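Local structure of alkaline phosphatase (Thermus thermophilus, 7KWD) at residues S96-T108 against L454-E466. The protein probably hydrolyses phosphate monoesters as a zinc- and magnesium-dependent alkaline phosphatase, working as a homodimer. Residues are numbered along the deposited sequence; the frame is centred on the assembly and turned at random.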
loop_
_atom_site.group_PDB
_atom_site.type_symbol
_atom_site.label_atom_id
_atom_site.label_comp_id
_atom_site.label_asym_id
_atom_site.label_seq_id
_atom_site.Cartn_x
_atom_site.Cartn_y
_atom_site.Cartn_z
ATOM N N SER A 96 -19.938 1.115 -3.776
ATOM C CA SER A 96 -20.981 2.120 -4.030
ATOM C C SER A 96 -20.642 3.437 -3.348
ATOM O O SER A 96 -20.745 4.507 -3.962
ATOM C CB SER A 96 -22.361 1.634 -3.569
ATOM O OG SER A 96 -22.344 1.221 -2.224
ATOM N N ALA A 97 -20.221 3.385 -2.076
ATOM C CA ALA A 97 -19.830 4.621 -1.407
ATOM C C ALA A 97 -18.599 5.230 -2.068
ATOM O O ALA A 97 -18.500 6.449 -2.207
ATOM C CB ALA A 97 -19.588 4.357 0.081
ATOM N N ALA A 98 -17.676 4.402 -2.533
ATOM C CA ALA A 98 -16.492 4.942 -3.195
ATOM C C ALA A 98 -16.878 5.607 -4.498
ATOM O O ALA A 98 -16.482 6.741 -4.782
ATOM C CB ALA A 98 -15.483 3.831 -3.434
ATOM N N GLY A 99 -17.705 4.927 -5.290
ATOM C CA GLY A 99 -18.179 5.518 -6.528
ATOM C C GLY A 99 -18.979 6.775 -6.277
ATOM O O GLY A 99 -18.839 7.766 -7.001
ATOM N N ASN A 100 -19.821 6.751 -5.239
ATOM C CA ASN A 100 -20.581 7.933 -4.857
ATOM C C ASN A 100 -19.672 9.115 -4.546
ATOM O O ASN A 100 -19.980 10.255 -4.903
ATOM C CB ASN A 100 -21.428 7.631 -3.632
ATOM C CG ASN A 100 -22.633 6.793 -3.949
ATOM O OD1 ASN A 100 -22.895 6.486 -5.104
ATOM N ND2 ASN A 100 -23.376 6.413 -2.910
ATOM N N ALA A 101 -18.571 8.865 -3.849
ATOM C CA ALA A 101 -17.641 9.942 -3.540
ATOM C C ALA A 101 -17.147 10.566 -4.825
ATOM O O ALA A 101 -17.109 11.795 -4.962
ATOM C CB ALA A 101 -16.476 9.411 -2.703
ATOM N N PHE A 102 -16.779 9.721 -5.796
ATOM C CA PHE A 102 -16.356 10.231 -7.094
ATOM C C PHE A 102 -17.480 10.997 -7.793
ATOM O O PHE A 102 -17.270 12.096 -8.328
ATOM C CB PHE A 102 -15.909 9.090 -8.008
ATOM C CG PHE A 102 -14.673 8.357 -7.563
ATOM C CD1 PHE A 102 -13.844 8.856 -6.576
ATOM C CD2 PHE A 102 -14.335 7.158 -8.165
ATOM C CE1 PHE A 102 -12.699 8.183 -6.206
ATOM C CE2 PHE A 102 -13.202 6.481 -7.788
ATOM C CZ PHE A 102 -12.376 6.995 -6.808
ATOM N N SER A 103 -18.674 10.388 -7.863
ATOM C CA SER A 103 -19.699 10.879 -8.781
ATOM C C SER A 103 -20.584 11.931 -8.148
ATOM O O SER A 103 -21.216 12.691 -8.875
ATOM C CB SER A 103 -20.593 9.741 -9.291
ATOM O OG SER A 103 -21.368 9.244 -8.227
ATOM N N CYS A 104 -20.632 11.997 -6.817
ATOM C CA CYS A 104 -21.501 12.931 -6.128
ATOM C C CYS A 104 -20.761 13.924 -5.248
ATOM O O CYS A 104 -21.335 14.958 -4.936
ATOM C CB CYS A 104 -22.539 12.177 -5.285
ATOM S SG CYS A 104 -23.584 11.063 -6.245
ATOM N N GLY A 105 -19.497 13.671 -4.903
ATOM C CA GLY A 105 -18.690 14.611 -4.148
ATOM C C GLY A 105 -18.932 14.618 -2.657
ATOM O O GLY A 105 -18.500 15.555 -1.977
ATOM N N VAL A 106 -19.612 13.614 -2.125
ATOM C CA VAL A 106 -19.953 13.568 -0.715
ATOM C C VAL A 106 -19.785 12.133 -0.234
ATOM O O VAL A 106 -19.876 11.178 -1.016
ATOM C CB VAL A 106 -21.397 14.061 -0.414
ATOM C CG1 VAL A 106 -21.596 15.473 -0.823
ATOM C CG2 VAL A 106 -22.416 13.185 -1.085
ATOM N N LYS A 107 -19.528 11.993 1.055
ATOM C CA LYS A 107 -19.421 10.681 1.675
ATOM C C LYS A 107 -20.817 10.140 1.890
ATOM O O LYS A 107 -21.724 10.880 2.300
ATOM C CB LYS A 107 -18.705 10.758 3.014
ATOM C CG LYS A 107 -17.364 11.472 2.965
ATOM C CD LYS A 107 -16.277 10.503 2.546
ATOM C CE LYS A 107 -14.876 10.994 2.876
ATOM N NZ LYS A 107 -13.829 10.161 2.177
ATOM N N THR A 108 -20.995 8.857 1.588
ATOM C CA THR A 108 -22.245 8.145 1.835
ATOM C C THR A 108 -21.948 6.906 2.665
ATOM O O THR A 108 -20.796 6.552 2.929
ATOM C CB THR A 108 -22.953 7.753 0.531
ATOM O OG1 THR A 108 -22.115 6.857 -0.219
ATOM C CG2 THR A 108 -23.202 8.988 -0.293
ATOM N N LEU A 454 -2.109 14.242 -1.095
ATOM C CA LEU A 454 -3.111 13.353 -0.515
ATOM C C LEU A 454 -4.404 14.133 -0.450
ATOM O O LEU A 454 -4.482 15.120 0.281
ATOM C CB LEU A 454 -2.724 12.865 0.872
ATOM C CG LEU A 454 -3.840 12.117 1.610
ATOM C CD1 LEU A 454 -4.175 10.788 0.935
ATOM C CD2 LEU A 454 -3.471 11.866 3.039
ATOM N N VAL A 455 -5.405 13.703 -1.226
ATOM C CA VAL A 455 -6.700 14.363 -1.262
ATOM C C VAL A 455 -7.751 13.371 -0.823
ATOM O O VAL A 455 -7.491 12.179 -0.687
ATOM C CB VAL A 455 -7.054 14.924 -2.651
ATOM C CG1 VAL A 455 -5.994 15.894 -3.128
ATOM C CG2 VAL A 455 -7.303 13.810 -3.644
ATOM N N ASP A 456 -8.955 13.868 -0.636
ATOM C CA ASP A 456 -10.069 12.993 -0.292
ATOM C C ASP A 456 -10.682 12.446 -1.563
ATOM O O ASP A 456 -10.638 13.087 -2.612
ATOM C CB ASP A 456 -11.114 13.739 0.530
ATOM C CG ASP A 456 -12.143 12.810 1.122
ATOM O OD1 ASP A 456 -11.761 11.984 1.984
ATOM O OD2 ASP A 456 -13.314 12.898 0.702
ATOM N N ASN A 457 -11.265 11.239 -1.476
ATOM C CA ASN A 457 -11.833 10.692 -2.704
ATOM C C ASN A 457 -12.926 11.608 -3.260
ATOM O O ASN A 457 -13.126 11.661 -4.485
ATOM C CB ASN A 457 -12.297 9.245 -2.491
ATOM C CG ASN A 457 -13.324 9.047 -1.370
ATOM O OD1 ASN A 457 -13.742 9.971 -0.664
ATOM N ND2 ASN A 457 -13.732 7.801 -1.214
ATOM N N THR A 458 -13.578 12.400 -2.404
ATOM C CA THR A 458 -14.595 13.309 -2.922
ATOM C C THR A 458 -13.995 14.366 -3.835
ATOM O O THR A 458 -14.720 15.023 -4.581
ATOM C CB THR A 458 -15.346 14.036 -1.805
ATOM O OG1 THR A 458 -14.420 14.654 -0.893
ATOM C CG2 THR A 458 -16.225 13.037 -1.054
ATOM N N HIS A 459 -12.688 14.560 -3.787
ATOM C CA HIS A 459 -12.105 15.575 -4.652
ATOM C C HIS A 459 -12.155 15.167 -6.114
ATOM O O HIS A 459 -12.088 16.030 -7.004
ATOM C CB HIS A 459 -10.679 15.868 -4.254
ATOM C CG HIS A 459 -10.163 17.126 -4.854
ATOM N ND1 HIS A 459 -10.775 18.343 -4.648
ATOM C CD2 HIS A 459 -9.145 17.351 -5.713
ATOM C CE1 HIS A 459 -10.128 19.271 -5.329
ATOM N NE2 HIS A 459 -9.130 18.697 -5.973
ATOM N N VAL A 460 -12.281 13.863 -6.390
ATOM C CA VAL A 460 -12.408 13.460 -7.775
ATOM C C VAL A 460 -13.647 14.100 -8.393
ATOM O O VAL A 460 -13.626 14.538 -9.557
ATOM C CB VAL A 460 -12.413 11.931 -7.896
ATOM C CG1 VAL A 460 -12.851 11.592 -9.282
ATOM C CG2 VAL A 460 -11.024 11.408 -7.545
ATOM N N PHE A 461 -14.725 14.219 -7.611
ATOM C CA PHE A 461 -15.907 14.942 -8.074
ATOM C C PHE A 461 -15.580 16.383 -8.461
ATOM O O PHE A 461 -15.979 16.852 -9.526
ATOM C CB PHE A 461 -16.963 14.922 -6.978
ATOM C CG PHE A 461 -18.237 15.646 -7.336
ATOM C CD1 PHE A 461 -19.138 15.093 -8.234
ATOM C CD2 PHE A 461 -18.526 16.883 -6.769
ATOM C CE1 PHE A 461 -20.319 15.741 -8.547
ATOM C CE2 PHE A 461 -19.690 17.544 -7.092
ATOM C CZ PHE A 461 -20.596 16.968 -7.973
ATOM N N ARG A 462 -14.833 17.098 -7.606
ATOM C CA ARG A 462 -14.463 18.475 -7.919
ATOM C C ARG A 462 -13.599 18.569 -9.166
ATOM O O ARG A 462 -13.771 19.485 -9.985
ATOM C CB ARG A 462 -13.744 19.098 -6.722
ATOM C CG ARG A 462 -14.687 19.217 -5.553
ATOM C CD ARG A 462 -14.130 20.050 -4.420
ATOM N NE ARG A 462 -14.836 19.670 -3.216
ATOM C CZ ARG A 462 -14.420 18.702 -2.413
ATOM N NH1 ARG A 462 -13.285 18.066 -2.687
ATOM N NH2 ARG A 462 -15.133 18.382 -1.350
ATOM N N LEU A 463 -12.666 17.631 -9.340
ATOM C CA LEU A 463 -11.833 17.654 -10.532
ATOM C C LEU A 463 -12.659 17.422 -11.790
ATOM O O LEU A 463 -12.440 18.069 -12.819
ATOM C CB LEU A 463 -10.744 16.593 -10.437
ATOM C CG LEU A 463 -9.760 16.716 -9.283
ATOM C CD1 LEU A 463 -8.895 15.456 -9.278
ATOM C CD2 LEU A 463 -8.957 17.940 -9.432
ATOM N N MET A 464 -13.587 16.473 -11.742
ATOM C CA MET A 464 -14.437 16.253 -12.906
ATOM C C MET A 464 -15.258 17.493 -13.214
ATOM O O MET A 464 -15.424 17.868 -14.390
ATOM C CB MET A 464 -15.353 15.059 -12.684
ATOM C CG MET A 464 -14.596 13.772 -12.526
ATOM S SD MET A 464 -15.605 12.308 -12.772
ATOM C CE MET A 464 -16.693 12.340 -11.355
ATOM N N GLY A 465 -15.789 18.135 -12.178
ATOM C CA GLY A 465 -16.632 19.300 -12.405
ATOM C C GLY A 465 -15.844 20.476 -12.945
ATOM O O GLY A 465 -16.319 21.194 -13.821
ATOM N N GLU A 466 -14.648 20.704 -12.411
ATOM C CA GLU A 466 -13.786 21.749 -12.933
ATOM C C GLU A 466 -13.464 21.489 -14.384
ATOM O O GLU A 466 -13.615 22.372 -15.229
ATOM C CB GLU A 466 -12.483 21.853 -12.143
ATOM C CG GLU A 466 -11.480 22.776 -12.842
ATOM C CD GLU A 466 -10.201 23.033 -12.032
ATOM O OE1 GLU A 466 -9.909 22.265 -11.070
ATOM O OE2 GLU A 466 -9.472 23.990 -12.398
#
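Lys107 and Asp456 open this contact with a salt bridge, which ties the strand-to-helix turn 456-459 to the loop after helix 95-104, the helix that in the alkaline phosphatase fold begins at the predicted phosphoserine, Ser95. NZ of Lys107 lies 2.8 Å from OD1 of Asp456, on its syn lone pair, with a weak second bond to OD2; the ammonium also donates to Tyr86 O. Across the carboxylate, OD2 accepts from Thr458 OG1 at 2.6 Å, through its anti lone pair, and from Thr458 N, which comes from above the carboxylate plane as a capping bond. Replacing Asp456 by an alanine removes the carboxylate, which would probably cost the Lys107 ammonium its counter-charge and leave Thr458 N and OG1 without that acceptor.

Asn457 comes next: its OD1 takes a further bond from Lys107 NZ (2.8 Å), the donor standing above the carbonyl plane. With CG between backbone N and carbonyl carbon (chi1 57°), the amide is laid against Ala101 CB and stands nearly perpendicular to the Phe102 ring (82°). Thr458 sets CG2 against the Gly105 carbonyl, while its CA makes a CA-H...O contact to Ala101 O. At Val460, CB packs 3.6 Å from CD1 of Phe102, whose ring also reaches Val315 and Asp317 of strand 310-325.

The axes of helix segments 96-104 and 459-466 approach to 6.7 Å and cross at -33°, with CB of Phe461 against Gly105 CA and Phe102 O. Its CG, anti to backbone N, carries the ring against the backbone of Cys104 and Gly105, with Cys104 O 3.6 Å above the centre of one face. Gly105, at positive phi, fits here because a CB would clash with Phe461 CD2. Finally, Met464, bent at chi3, brings its CE methyl to 3.1 Å from Phe102 O.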